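PDB 4A0S: octenoyl-CoA reductase/carboxylase from Streptomyces sp., which probably catalyses the NADPH-dependent reductive carboxylation of 2-octenoyl-CoA, supplying an unusual extender unit for cinnabaramide polyketide biosynthesis. Local coordinates for residues E64-V69 with A174-V179; S118-R123 with L191-A196; D135-H140 with S182-K187; A206-V211 with G362-E367. All coordinates share one frame; numbering follows the deposited sequence.

Overall arrangement
Contacts 1, 2 and 3 build one continuous piece of the GroES-like part of the chain, their centres 8 to 10 Å apart. Strand 64-73 pairs with strands 176-180 (contact 1) and 117-124; the latter pairs with strand 136-139, which takes strand 184-186 on its other edge in contact 3. In contact 2 a helix start packs beside strand 117-124, and Trp193 there reaches His136 and Lys187 of contact 3. Contact 4 joins helix 200-210 to the loop and start of helix 365-376, its centre about 15 Å from that of contact 3; His140 hydrogen-bonds to His365 between them. Gly362 of contact 4 touches NADP and octanoyl-CoA; the side chain of His140 is about 6 Å from the bound CO8 (octanoyl-coenzyme A).

Contact 1. Residues E64-V69 with A174-V179; sequences EVLVAV and AEYGVV
Glu64 begins the pairing by crossing Val178 obliquely, Glu64 OE1 3.1 Å from Val178 CG1; OE2 makes a salt bridge with Arg105 and OE1 accepts from Ala61 N. Val65 N then donates to Val179 O (2.7 Å) and Val65 O takes the return bond from Val179 N, a hydrogen-bonded antiparallel pair. Leu66 sits on the other face, in a non-hydrogen-bonded pair with Val178. With CG anti to the backbone N (chi1 -179°), its CD1 swings over to the partner strand, 3.7 Å from Val178 CG2 and close to Tyr176 CB. Val67 repeats the two-way hydrogen bonding with Gly177, and its N-H points almost straight at Gly177 O (178°). Ala68 is paired with Tyr176, whose ring lies beside it, CE2 3.9 Å from Ala68 CB. Val69 N closes the ladder on Glu175 O at 2.7 Å, and Val69 CG2 lies 3.4 Å from Gly177 N, close to where a side chain on that glycine would start. Val65, Val67 and Val179 share one face with Leu184, an apolar layer on the largely antiparallel sheet of the GroES-like domain of medium-chain dehydrogenases.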
# COMPACT_ATOMS: atom_id res chain seq x y z
N GLU A 64 -21.72 -1.87 25.59
CA GLU A 64 -22.48 -2.93 24.93
C GLU A 64 -23.91 -2.55 24.66
O GLU A 64 -24.45 -1.64 25.27
CB GLU A 64 -22.45 -4.19 25.77
CG GLU A 64 -21.19 -4.99 25.61
CD GLU A 64 -21.07 -6.08 26.65
OE1 GLU A 64 -22.01 -6.24 27.46
OE2 GLU A 64 -20.04 -6.78 26.68
N VAL A 65 -24.52 -3.32 23.77
CA VAL A 65 -25.89 -3.09 23.39
C VAL A 65 -26.59 -4.42 23.44
O VAL A 65 -26.03 -5.44 23.04
CB VAL A 65 -25.97 -2.50 21.97
CG1 VAL A 65 -27.37 -2.38 21.53
CG2 VAL A 65 -25.28 -1.12 21.93
N LEU A 66 -27.80 -4.42 24.00
CA LEU A 66 -28.59 -5.62 24.02
C LEU A 66 -29.47 -5.51 22.82
O LEU A 66 -30.20 -4.54 22.68
CB LEU A 66 -29.41 -5.70 25.29
CG LEU A 66 -30.26 -6.96 25.43
CD1 LEU A 66 -29.39 -8.24 25.52
CD2 LEU A 66 -31.08 -6.75 26.68
N VAL A 67 -29.40 -6.51 21.97
CA VAL A 67 -30.18 -6.54 20.74
C VAL A 67 -31.23 -7.62 20.91
O VAL A 67 -30.89 -8.72 21.33
CB VAL A 67 -29.27 -6.90 19.54
CG1 VAL A 67 -30.07 -7.10 18.26
CG2 VAL A 67 -28.20 -5.84 19.36
N ALA A 68 -32.49 -7.29 20.62
CA ALA A 68 -33.53 -8.30 20.45
C ALA A 68 -33.26 -8.84 19.06
O ALA A 68 -33.47 -8.15 18.08
CB ALA A 68 -34.94 -7.69 20.51
N VAL A 69 -32.76 -10.06 19.00
CA VAL A 69 -32.31 -10.63 17.74
C VAL A 69 -33.50 -11.13 16.93
O VAL A 69 -34.22 -12.03 17.35
CB VAL A 69 -31.32 -11.77 17.96
CG1 VAL A 69 -30.87 -12.34 16.63
CG2 VAL A 69 -30.13 -11.29 18.77
N ALA A 174 -30.23 -16.62 19.27
CA ALA A 174 -30.96 -16.50 20.51
C ALA A 174 -31.92 -15.37 20.29
O ALA A 174 -31.85 -14.69 19.26
CB ALA A 174 -30.00 -16.13 21.65
N GLU A 175 -32.79 -15.13 21.25
CA GLU A 175 -33.76 -14.06 21.13
C GLU A 175 -33.10 -12.73 21.45
O GLU A 175 -33.57 -11.70 21.01
CB GLU A 175 -34.95 -14.33 22.04
CG GLU A 175 -35.75 -15.56 21.61
CD GLU A 175 -37.19 -15.51 22.07
OE1 GLU A 175 -37.44 -15.07 23.21
OE2 GLU A 175 -38.09 -15.90 21.30
N TYR A 176 -32.01 -12.77 22.19
CA TYR A 176 -31.24 -11.56 22.46
C TYR A 176 -29.81 -11.85 22.25
O TYR A 176 -29.37 -12.99 22.42
CB TYR A 176 -31.44 -11.07 23.90
CG TYR A 176 -32.84 -10.64 24.17
CD1 TYR A 176 -33.77 -11.56 24.64
CD2 TYR A 176 -33.25 -9.32 23.98
CE1 TYR A 176 -35.06 -11.20 24.90
CE2 TYR A 176 -34.57 -8.95 24.22
CZ TYR A 176 -35.47 -9.92 24.68
OH TYR A 176 -36.78 -9.63 24.94
N GLY A 177 -29.06 -10.81 21.92
CA GLY A 177 -27.62 -10.90 21.73
C GLY A 177 -27.04 -9.73 22.49
O GLY A 177 -27.68 -8.67 22.60
N VAL A 178 -25.86 -9.94 23.05
CA VAL A 178 -25.12 -8.86 23.69
C VAL A 178 -23.91 -8.58 22.80
O VAL A 178 -23.13 -9.47 22.46
CB VAL A 178 -24.68 -9.22 25.12
CG1 VAL A 178 -23.73 -8.15 25.68
CG2 VAL A 178 -25.90 -9.37 26.02
N VAL A 179 -23.80 -7.32 22.40
CA VAL A 179 -22.76 -6.97 21.45
C VAL A 179 -22.08 -5.70 21.90
O VAL A 179 -22.68 -4.89 22.58
CB VAL A 179 -23.34 -6.76 20.04
CG1 VAL A 179 -24.23 -7.93 19.65
CG2 VAL A 179 -24.16 -5.45 19.93

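Contact 2. Residues S118-R123 with L191-A196; sequences SGVVVR and LTWEEA
Ser118 OG donates to Trp193 O at 2.6 Å, the polar link between strand 117-124 and the first turn of helix 193-197. The hydroxyl comes in from above the carbonyl plane, with a C=O...OG angle of 113°. It is put there by a chi1 of 60°, which sets OG between the backbone N and the carbonyl carbon and turns it to the helix. On the same side chain, Ser118 CB rests 3.7 Å from Ala196 CB, one turn further on. The indole of Trp193 lies along the strand. Its six-membered ring meets Ser118 at the edge, near the ring plane; CZ3 comes to 3.4 Å from Gly119 O, and CH2 presses on Val120 CG2 at 3.6 Å. Gly119 has backbone angles that would jam a CB against the preceding carbonyl. Beyond the strand the indole also meets the ring of His136 and makes a cation-pi contact with Lys187. An alanine in place of Trp193 would keep the backbone carbonyl, but is likely to open a gap beside Val120 and Gly119 and strip Lys187 of its aromatic partner. Thr192 and Glu195 form a capping box: Glu195 N donates to Thr192 OG1 at 3.1 Å and Thr192 N to Glu195 OE1. The buried serine hydroxyl is thus spent on a first-turn carbonyl, while the indole packs the capped helix start against the sheet and probably limits how it can shift.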
# COMPACT_ATOMS: atom_id res chain seq x y z
N SER A 118 -29.50 -9.81 12.70
CA SER A 118 -30.14 -8.53 12.55
C SER A 118 -31.14 -8.46 13.68
O SER A 118 -31.58 -9.48 14.22
CB SER A 118 -30.85 -8.44 11.21
OG SER A 118 -31.84 -9.45 11.12
N GLY A 119 -31.49 -7.25 14.05
CA GLY A 119 -32.46 -7.12 15.09
C GLY A 119 -32.68 -5.71 15.55
O GLY A 119 -32.45 -4.75 14.83
N VAL A 120 -33.15 -5.61 16.77
CA VAL A 120 -33.58 -4.35 17.30
C VAL A 120 -32.84 -4.08 18.60
O VAL A 120 -32.78 -4.93 19.48
CB VAL A 120 -35.09 -4.36 17.55
CG1 VAL A 120 -35.51 -3.02 18.06
CG2 VAL A 120 -35.84 -4.74 16.28
N VAL A 121 -32.29 -2.87 18.70
CA VAL A 121 -31.66 -2.44 19.92
C VAL A 121 -32.73 -2.36 20.99
O VAL A 121 -33.80 -1.80 20.76
CB VAL A 121 -30.99 -1.07 19.73
CG1 VAL A 121 -30.41 -0.59 21.03
CG2 VAL A 121 -29.92 -1.16 18.64
N VAL A 122 -32.47 -2.95 22.14
CA VAL A 122 -33.42 -2.82 23.24
C VAL A 122 -32.80 -2.11 24.45
O VAL A 122 -33.51 -1.44 25.21
CB VAL A 122 -34.07 -4.18 23.60
CG1 VAL A 122 -34.96 -4.64 22.46
CG2 VAL A 122 -33.03 -5.23 23.91
N ARG A 123 -31.49 -2.23 24.62
CA ARG A 123 -30.79 -1.50 25.68
C ARG A 123 -29.40 -1.15 25.20
O ARG A 123 -28.81 -1.86 24.41
CB ARG A 123 -30.67 -2.35 26.95
CG ARG A 123 -32.00 -2.65 27.65
CD ARG A 123 -32.55 -1.42 28.35
NE ARG A 123 -33.71 -1.75 29.18
CZ ARG A 123 -34.94 -1.98 28.72
NH1 ARG A 123 -35.23 -1.94 27.41
NH2 ARG A 123 -35.89 -2.28 29.58
N LEU A 191 -34.26 -4.84 3.47
CA LEU A 191 -34.09 -6.26 3.68
C LEU A 191 -34.98 -6.76 4.79
O LEU A 191 -35.25 -6.04 5.73
CB LEU A 191 -32.66 -6.56 4.06
CG LEU A 191 -31.60 -6.35 2.98
CD1 LEU A 191 -30.27 -6.76 3.54
CD2 LEU A 191 -31.92 -7.10 1.68
N THR A 192 -35.39 -8.02 4.69
CA THR A 192 -36.08 -8.65 5.78
C THR A 192 -35.05 -8.97 6.85
O THR A 192 -33.84 -8.90 6.60
CB THR A 192 -36.74 -9.97 5.33
OG1 THR A 192 -35.72 -10.90 4.98
CG2 THR A 192 -37.66 -9.75 4.14
N TRP A 193 -35.51 -9.33 8.04
CA TRP A 193 -34.60 -9.65 9.13
C TRP A 193 -33.63 -10.75 8.74
O TRP A 193 -32.41 -10.60 8.90
CB TRP A 193 -35.38 -10.07 10.36
CG TRP A 193 -36.21 -9.01 10.90
CD1 TRP A 193 -37.58 -8.98 10.91
CD2 TRP A 193 -35.77 -7.78 11.49
NE1 TRP A 193 -38.01 -7.82 11.49
CE2 TRP A 193 -36.93 -7.06 11.86
CE3 TRP A 193 -34.51 -7.22 11.76
CZ2 TRP A 193 -36.86 -5.82 12.49
CZ3 TRP A 193 -34.45 -5.98 12.39
CH2 TRP A 193 -35.61 -5.29 12.73
N GLU A 194 -34.18 -11.84 8.23
CA GLU A 194 -33.38 -12.99 7.87
C GLU A 194 -32.41 -12.66 6.73
O GLU A 194 -31.26 -13.11 6.72
CB GLU A 194 -34.27 -14.20 7.55
CG GLU A 194 -35.26 -13.96 6.41
CD GLU A 194 -36.58 -13.33 6.87
OE1 GLU A 194 -36.63 -12.66 7.93
OE2 GLU A 194 -37.57 -13.52 6.13
N GLU A 195 -32.84 -11.83 5.79
CA GLU A 195 -31.95 -11.40 4.70
C GLU A 195 -30.78 -10.58 5.22
O GLU A 195 -29.63 -10.77 4.81
CB GLU A 195 -32.73 -10.55 3.72
CG GLU A 195 -33.60 -11.32 2.76
CD GLU A 195 -34.64 -10.42 2.12
OE1 GLU A 195 -34.58 -9.20 2.33
OE2 GLU A 195 -35.53 -10.95 1.41
N ALA A 196 -31.09 -9.64 6.11
CA ALA A 196 -30.10 -8.78 6.75
C ALA A 196 -29.11 -9.60 7.60
O ALA A 196 -27.90 -9.36 7.56
CB ALA A 196 -30.79 -7.74 7.60

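Contact 3. Residues D135-H140 with S182-K187; sequences DHVIVH and SQLLPK
Val137, Val139 and Leu184 interlock across the antiparallel pairing of strands 136-139 and 184-186, at an edge of the GroES-like sheet. Leu184 CD2 fits between the two valines, 3.6 Å from Val137 CG2 and equally far from Val139 CG2, and the three side chains face Val67 of strand 64-73. On the reverse face Ile138 crosses Leu185, CG1 against CB, both touching Asn372 of helix 365-376. Ile138 and Leu185 also form the hydrogen-bonded pair: Ile138 N reaches Leu185 O at 2.8 Å and Leu185 N returns to Ile138 O. Next to them His140 turns its ring flat over Gln183. A chi1 of 67° places CG between the backbone N and carbonyl carbon, which lays one ring face over Gln183 CA in a CH-pi contact, 3.9 Å to the ring centroid. The backbones are tied here as well, for His140 N donates to Gln183 O, and His140 O lies in the plane of the Gln183 amide, NE2 donating at 3.0 Å in a nearly straight bond (171°). The amide's OE1 accepts from Arg180 N. His140 NE2 is hydrogen-bonded to His365, which joins the sheet edge to the start of helix 365-376, while Leu185 also packs on Pro149 of a second subunit. At the opposite end Lys187 N donates to His136 O. Their side chains come together through a water in the plane of the imidazole: it lies 2.7 Å from His136 ND1 and accepts from Lys187 NZ, which also bonds to Gly421 O and Leu191 O.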
# COMPACT_ATOMS: atom_id res chain seq x y z
N ASP A 135 -33.75 0.87 17.30
CA ASP A 135 -32.92 0.97 16.11
C ASP A 135 -32.74 -0.40 15.51
O ASP A 135 -32.41 -1.37 16.22
CB ASP A 135 -31.54 1.52 16.44
CG ASP A 135 -31.55 3.00 16.67
OD1 ASP A 135 -32.58 3.66 16.39
OD2 ASP A 135 -30.52 3.52 17.11
N HIS A 136 -32.93 -0.45 14.20
CA HIS A 136 -32.76 -1.67 13.43
C HIS A 136 -31.30 -1.80 13.09
O HIS A 136 -30.70 -0.90 12.48
CB HIS A 136 -33.60 -1.63 12.17
CG HIS A 136 -35.06 -1.84 12.43
ND1 HIS A 136 -35.95 -2.18 11.43
CD2 HIS A 136 -35.78 -1.82 13.58
CE1 HIS A 136 -37.16 -2.32 11.95
NE2 HIS A 136 -37.08 -2.12 13.25
N VAL A 137 -30.72 -2.91 13.50
CA VAL A 137 -29.30 -3.13 13.35
C VAL A 137 -28.98 -4.48 12.76
O VAL A 137 -29.78 -5.41 12.81
CB VAL A 137 -28.55 -3.03 14.70
CG1 VAL A 137 -28.69 -1.61 15.28
CG2 VAL A 137 -29.07 -4.07 15.68
N ILE A 138 -27.80 -4.57 12.18
CA ILE A 138 -27.20 -5.85 12.00
C ILE A 138 -26.04 -5.85 12.96
O ILE A 138 -25.57 -4.78 13.36
CB ILE A 138 -26.77 -6.09 10.57
CG1 ILE A 138 -25.95 -4.90 10.07
CG2 ILE A 138 -28.00 -6.37 9.71
CD1 ILE A 138 -25.16 -5.16 8.80
N VAL A 139 -25.64 -7.03 13.37
CA VAL A 139 -24.48 -7.17 14.20
C VAL A 139 -23.52 -7.97 13.35
O VAL A 139 -23.90 -8.99 12.76
CB VAL A 139 -24.79 -7.93 15.48
CG1 VAL A 139 -23.49 -8.25 16.23
CG2 VAL A 139 -25.77 -7.13 16.35
N HIS A 140 -22.28 -7.48 13.27
CA HIS A 140 -21.20 -8.25 12.69
C HIS A 140 -20.31 -8.78 13.82
O HIS A 140 -20.40 -8.32 14.95
CB HIS A 140 -20.42 -7.44 11.66
CG HIS A 140 -19.65 -6.30 12.24
ND1 HIS A 140 -18.45 -6.46 12.89
CD2 HIS A 140 -19.90 -4.97 12.24
CE1 HIS A 140 -17.99 -5.29 13.28
NE2 HIS A 140 -18.86 -4.36 12.91
N SER A 182 -19.48 -1.38 18.76
CA SER A 182 -18.69 -1.36 17.54
C SER A 182 -18.90 -2.61 16.69
O SER A 182 -18.18 -2.84 15.71
CB SER A 182 -17.21 -1.20 17.86
OG SER A 182 -16.79 -2.26 18.70
N GLN A 183 -19.90 -3.42 17.07
CA GLN A 183 -20.36 -4.52 16.23
C GLN A 183 -21.61 -4.14 15.44
O GLN A 183 -22.06 -4.90 14.59
CB GLN A 183 -20.70 -5.74 17.08
CG GLN A 183 -19.53 -6.36 17.80
CD GLN A 183 -19.98 -7.53 18.64
OE1 GLN A 183 -20.01 -7.46 19.86
NE2 GLN A 183 -20.41 -8.60 17.96
N LEU A 184 -22.15 -2.97 15.75
CA LEU A 184 -23.44 -2.54 15.22
C LEU A 184 -23.36 -1.71 13.97
O LEU A 184 -22.56 -0.75 13.90
CB LEU A 184 -24.20 -1.74 16.27
CG LEU A 184 -24.70 -2.55 17.46
CD1 LEU A 184 -25.34 -1.64 18.45
CD2 LEU A 184 -25.70 -3.60 17.00
N LEU A 185 -24.23 -2.04 13.01
CA LEU A 185 -24.44 -1.21 11.84
C LEU A 185 -25.94 -1.11 11.60
O LEU A 185 -26.68 -2.01 11.99
CB LEU A 185 -23.75 -1.83 10.63
CG LEU A 185 -22.23 -1.85 10.68
CD1 LEU A 185 -21.67 -2.70 9.53
CD2 LEU A 185 -21.67 -0.41 10.71
N PRO A 186 -26.38 -0.02 10.97
CA PRO A 186 -27.79 0.04 10.63
C PRO A 186 -28.15 -1.07 9.67
O PRO A 186 -27.44 -1.31 8.68
CB PRO A 186 -27.96 1.41 9.97
CG PRO A 186 -26.61 1.84 9.58
CD PRO A 186 -25.65 1.20 10.55
N LYS A 187 -29.21 -1.78 9.99
CA LYS A 187 -29.72 -2.81 9.11
C LYS A 187 -30.13 -2.18 7.79
O LYS A 187 -30.80 -1.16 7.78
CB LYS A 187 -30.92 -3.48 9.76
CG LYS A 187 -31.66 -4.45 8.86
CD LYS A 187 -32.97 -4.81 9.49
CE LYS A 187 -33.96 -5.33 8.45
NZ LYS A 187 -34.43 -4.23 7.53
O HOH W 1 -35.02 -1.93 8.90

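Contact 4. Residues A206-V211 with G362-E367; sequences AYRMLV and GANHEE. With CO8 (octanoyl-coenzyme A), chain E.
Arg208 leaves its helix with CG anti to the backbone N (chi1 -179°) and the chain extended as far as NE, while Glu367 sets CG beside its own backbone N (chi1 -69°) and stretches back towards it. The two ends meet in a salt bridge, Arg208 NH1 to Glu367 OE1 at 2.7 Å, on the syn side but tilted out of the carboxylate plane. The guanidinium and carboxylate planes are 87° apart, so one nitrogen makes the bond rather than a parallel pair. OE1 carries a second donor: Asn364 N reaches its anti lone pair at 2.8 Å. Glu367 N in turn donates a hydrogen bond to Asn364 OD1 (2.7 Å), completing a capping box at the start of helix 365-376. OE2 is taken by Ser212, and Asp154 receives both Arg208 NH2 and Asn364 ND2. Tyr207 stands alongside, one ring face under Glu367 O and the other against Val211 CB. Closer to the ligands, Arg208 CD lies 3.3 Å from Gly362 O. Gly362 CA is 3.6 Å from C7' of the octanoyl chain, and the residue also touches NADP; its positive phi favours glycine, and a side chain there would run into the acyl end, C8'. A leucine in place of Arg208 would probably leave the buried Glu367 carboxylate, and that of Asp154, short of a positive partner. Shared between the arginine and the capping box, OE1 couples helix 200-210 to the loop on which Gly362 touches acyl chain and NADP, and the nearby guanidinium is likely to favour the charged form of Glu367.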
# COMPACT_ATOMS: atom_id res chain seq x y z
N ALA A 206 -15.59 -11.85 3.30
CA ALA A 206 -15.26 -11.90 1.90
C ALA A 206 -14.80 -10.49 1.44
O ALA A 206 -13.92 -10.35 0.60
CB ALA A 206 -16.48 -12.36 1.09
N TYR A 207 -15.41 -9.48 2.04
CA TYR A 207 -15.16 -8.11 1.70
C TYR A 207 -13.73 -7.76 2.09
O TYR A 207 -12.97 -7.18 1.30
CB TYR A 207 -16.14 -7.17 2.41
CG TYR A 207 -15.83 -5.73 2.09
CD1 TYR A 207 -14.78 -5.06 2.74
CD2 TYR A 207 -16.54 -5.06 1.09
CE1 TYR A 207 -14.46 -3.76 2.40
CE2 TYR A 207 -16.23 -3.74 0.77
CZ TYR A 207 -15.17 -3.11 1.42
OH TYR A 207 -14.85 -1.83 1.11
N ARG A 208 -13.37 -8.12 3.31
CA ARG A 208 -12.00 -7.89 3.78
C ARG A 208 -11.00 -8.59 2.85
O ARG A 208 -10.03 -8.00 2.42
CB ARG A 208 -11.80 -8.39 5.21
CG ARG A 208 -10.39 -8.12 5.69
CD ARG A 208 -10.16 -8.49 7.14
NE ARG A 208 -8.77 -8.22 7.50
CZ ARG A 208 -8.35 -7.13 8.13
NH1 ARG A 208 -9.20 -6.16 8.47
NH2 ARG A 208 -7.07 -6.98 8.42
N MET A 209 -11.28 -9.85 2.56
CA MET A 209 -10.42 -10.67 1.73
C MET A 209 -10.22 -10.12 0.33
O MET A 209 -9.17 -10.29 -0.24
CB MET A 209 -11.03 -12.07 1.63
CG MET A 209 -10.98 -12.80 2.96
SD MET A 209 -11.82 -14.37 2.89
CE MET A 209 -10.67 -15.31 1.87
N LEU A 210 -11.24 -9.48 -0.23
CA LEU A 210 -11.22 -9.18 -1.66
C LEU A 210 -11.31 -7.72 -1.97
O LEU A 210 -10.71 -7.27 -2.93
CB LEU A 210 -12.37 -9.88 -2.38
CG LEU A 210 -12.32 -11.40 -2.37
CD1 LEU A 210 -13.64 -11.93 -2.93
CD2 LEU A 210 -11.13 -11.90 -3.20
N VAL A 211 -12.11 -6.98 -1.20
CA VAL A 211 -12.36 -5.60 -1.58
C VAL A 211 -11.43 -4.68 -0.83
O VAL A 211 -10.86 -3.75 -1.41
CB VAL A 211 -13.83 -5.20 -1.35
CG1 VAL A 211 -14.05 -3.71 -1.73
CG2 VAL A 211 -14.77 -6.12 -2.15
N GLY A 362 -12.39 -12.32 9.61
CA GLY A 362 -13.50 -11.41 9.79
C GLY A 362 -13.36 -10.15 8.97
O GLY A 362 -12.92 -10.17 7.81
N ALA A 363 -13.71 -9.05 9.60
CA ALA A 363 -13.63 -7.73 9.00
C ALA A 363 -13.75 -6.77 10.14
O ALA A 363 -14.46 -7.04 11.11
CB ALA A 363 -14.75 -7.52 8.03
N ASN A 364 -13.04 -5.65 10.04
CA ASN A 364 -13.14 -4.67 11.08
C ASN A 364 -14.39 -3.87 10.82
O ASN A 364 -15.03 -4.00 9.79
CB ASN A 364 -11.89 -3.75 11.12
CG ASN A 364 -11.72 -2.96 9.84
OD1 ASN A 364 -12.68 -2.39 9.31
ND2 ASN A 364 -10.49 -2.95 9.32
N HIS A 365 -14.71 -3.02 11.78
CA HIS A 365 -15.92 -2.24 11.74
C HIS A 365 -16.00 -1.37 10.48
O HIS A 365 -17.07 -1.16 9.93
CB HIS A 365 -15.95 -1.38 12.99
CG HIS A 365 -17.29 -0.87 13.36
ND1 HIS A 365 -18.46 -1.53 13.08
CD2 HIS A 365 -17.63 0.24 14.06
CE1 HIS A 365 -19.47 -0.84 13.57
NE2 HIS A 365 -19.00 0.24 14.16
N GLU A 366 -14.86 -0.85 10.05
CA GLU A 366 -14.84 -0.04 8.83
C GLU A 366 -15.21 -0.89 7.62
O GLU A 366 -16.04 -0.51 6.80
CB GLU A 366 -13.49 0.65 8.61
CG GLU A 366 -13.48 1.44 7.32
CD GLU A 366 -12.21 2.18 7.07
OE1 GLU A 366 -11.14 1.53 7.00
OE2 GLU A 366 -12.28 3.41 6.91
N GLU A 367 -14.61 -2.06 7.52
CA GLU A 367 -14.87 -2.96 6.40
C GLU A 367 -16.31 -3.42 6.40
O GLU A 367 -16.90 -3.64 5.35
CB GLU A 367 -13.94 -4.16 6.47
CG GLU A 367 -12.55 -3.75 6.17
CD GLU A 367 -11.55 -4.79 6.56
OE1 GLU A 367 -11.70 -5.44 7.61
OE2 GLU A 367 -10.61 -4.95 5.77
N1A CO8 E . -10.45 -29.27 25.15
C2A CO8 E . -10.13 -28.24 25.94
N3A CO8 E . -9.12 -27.43 25.64
C4A CO8 E . -8.39 -27.65 24.53
C5A CO8 E . -8.69 -28.71 23.68
C6A CO8 E . -9.75 -29.54 24.01
N6A CO8 E . -10.08 -30.56 23.22
N7A CO8 E . -7.82 -28.68 22.66
C8A CO8 E . -7.01 -27.64 22.87
N9A CO8 E . -7.35 -27.02 24.00
C1B CO8 E . -6.73 -25.82 24.63
C2B CO8 E . -5.41 -26.18 25.32
O2B CO8 E . -5.29 -25.44 26.56
C3B CO8 E . -4.40 -25.69 24.29
O3B CO8 E . -3.16 -25.37 24.91
P3B CO8 E . -1.99 -26.47 24.74
O7A CO8 E . -1.44 -26.79 26.24
O8A CO8 E . -2.64 -27.92 24.30
O9A CO8 E . -0.95 -26.03 23.78
C4B CO8 E . -5.06 -24.44 23.71
O4B CO8 E . -6.45 -24.79 23.63
C5B CO8 E . -4.66 -24.20 22.25
O5B CO8 E . -5.42 -23.09 21.73
P1A CO8 E . -5.05 -21.56 22.20
O1A CO8 E . -6.11 -20.58 21.39
O2A CO8 E . -5.18 -21.32 23.67
O3A CO8 E . -3.48 -21.32 21.77
P2A CO8 E . -2.88 -20.72 20.37
O4A CO8 E . -1.54 -21.54 20.06
O5A CO8 E . -2.64 -19.24 20.38
O6A CO8 E . -3.92 -21.16 19.18
CBP CO8 E . -5.33 -20.86 17.20
CCP CO8 E . -4.24 -20.26 18.11
CDP CO8 E . -4.67 -22.02 16.43
CEP CO8 E . -5.74 -19.78 16.19
CAP CO8 E . -6.55 -21.33 18.07
OAP CO8 E . -7.03 -20.31 18.99
C9P CO8 E . -7.73 -21.93 17.25
O9P CO8 E . -7.62 -23.06 16.76
N8P CO8 E . -8.84 -21.17 17.14
C7P CO8 E . -10.08 -21.65 16.46
C6P CO8 E . -10.31 -21.10 15.03
C5P CO8 E . -10.82 -22.26 14.13
O5P CO8 E . -10.11 -23.24 13.94
N4P CO8 E . -12.07 -22.27 13.68
C3P CO8 E . -13.06 -21.20 13.61
C2P CO8 E . -13.16 -20.98 12.10
S1P CO8 E . -12.75 -19.25 11.63
C1' CO8 E . -14.37 -18.69 11.36
O1' CO8 E . -15.30 -19.44 11.01
C2' CO8 E . -14.52 -17.34 11.61
C3' CO8 E . -15.72 -16.68 11.44
C4' CO8 E . -15.77 -15.30 11.67
C5' CO8 E . -14.61 -14.71 12.46
C6' CO8 E . -15.01 -13.24 12.71
C7' CO8 E . -13.83 -12.49 13.26
C8' CO8 E . -14.30 -11.08 13.63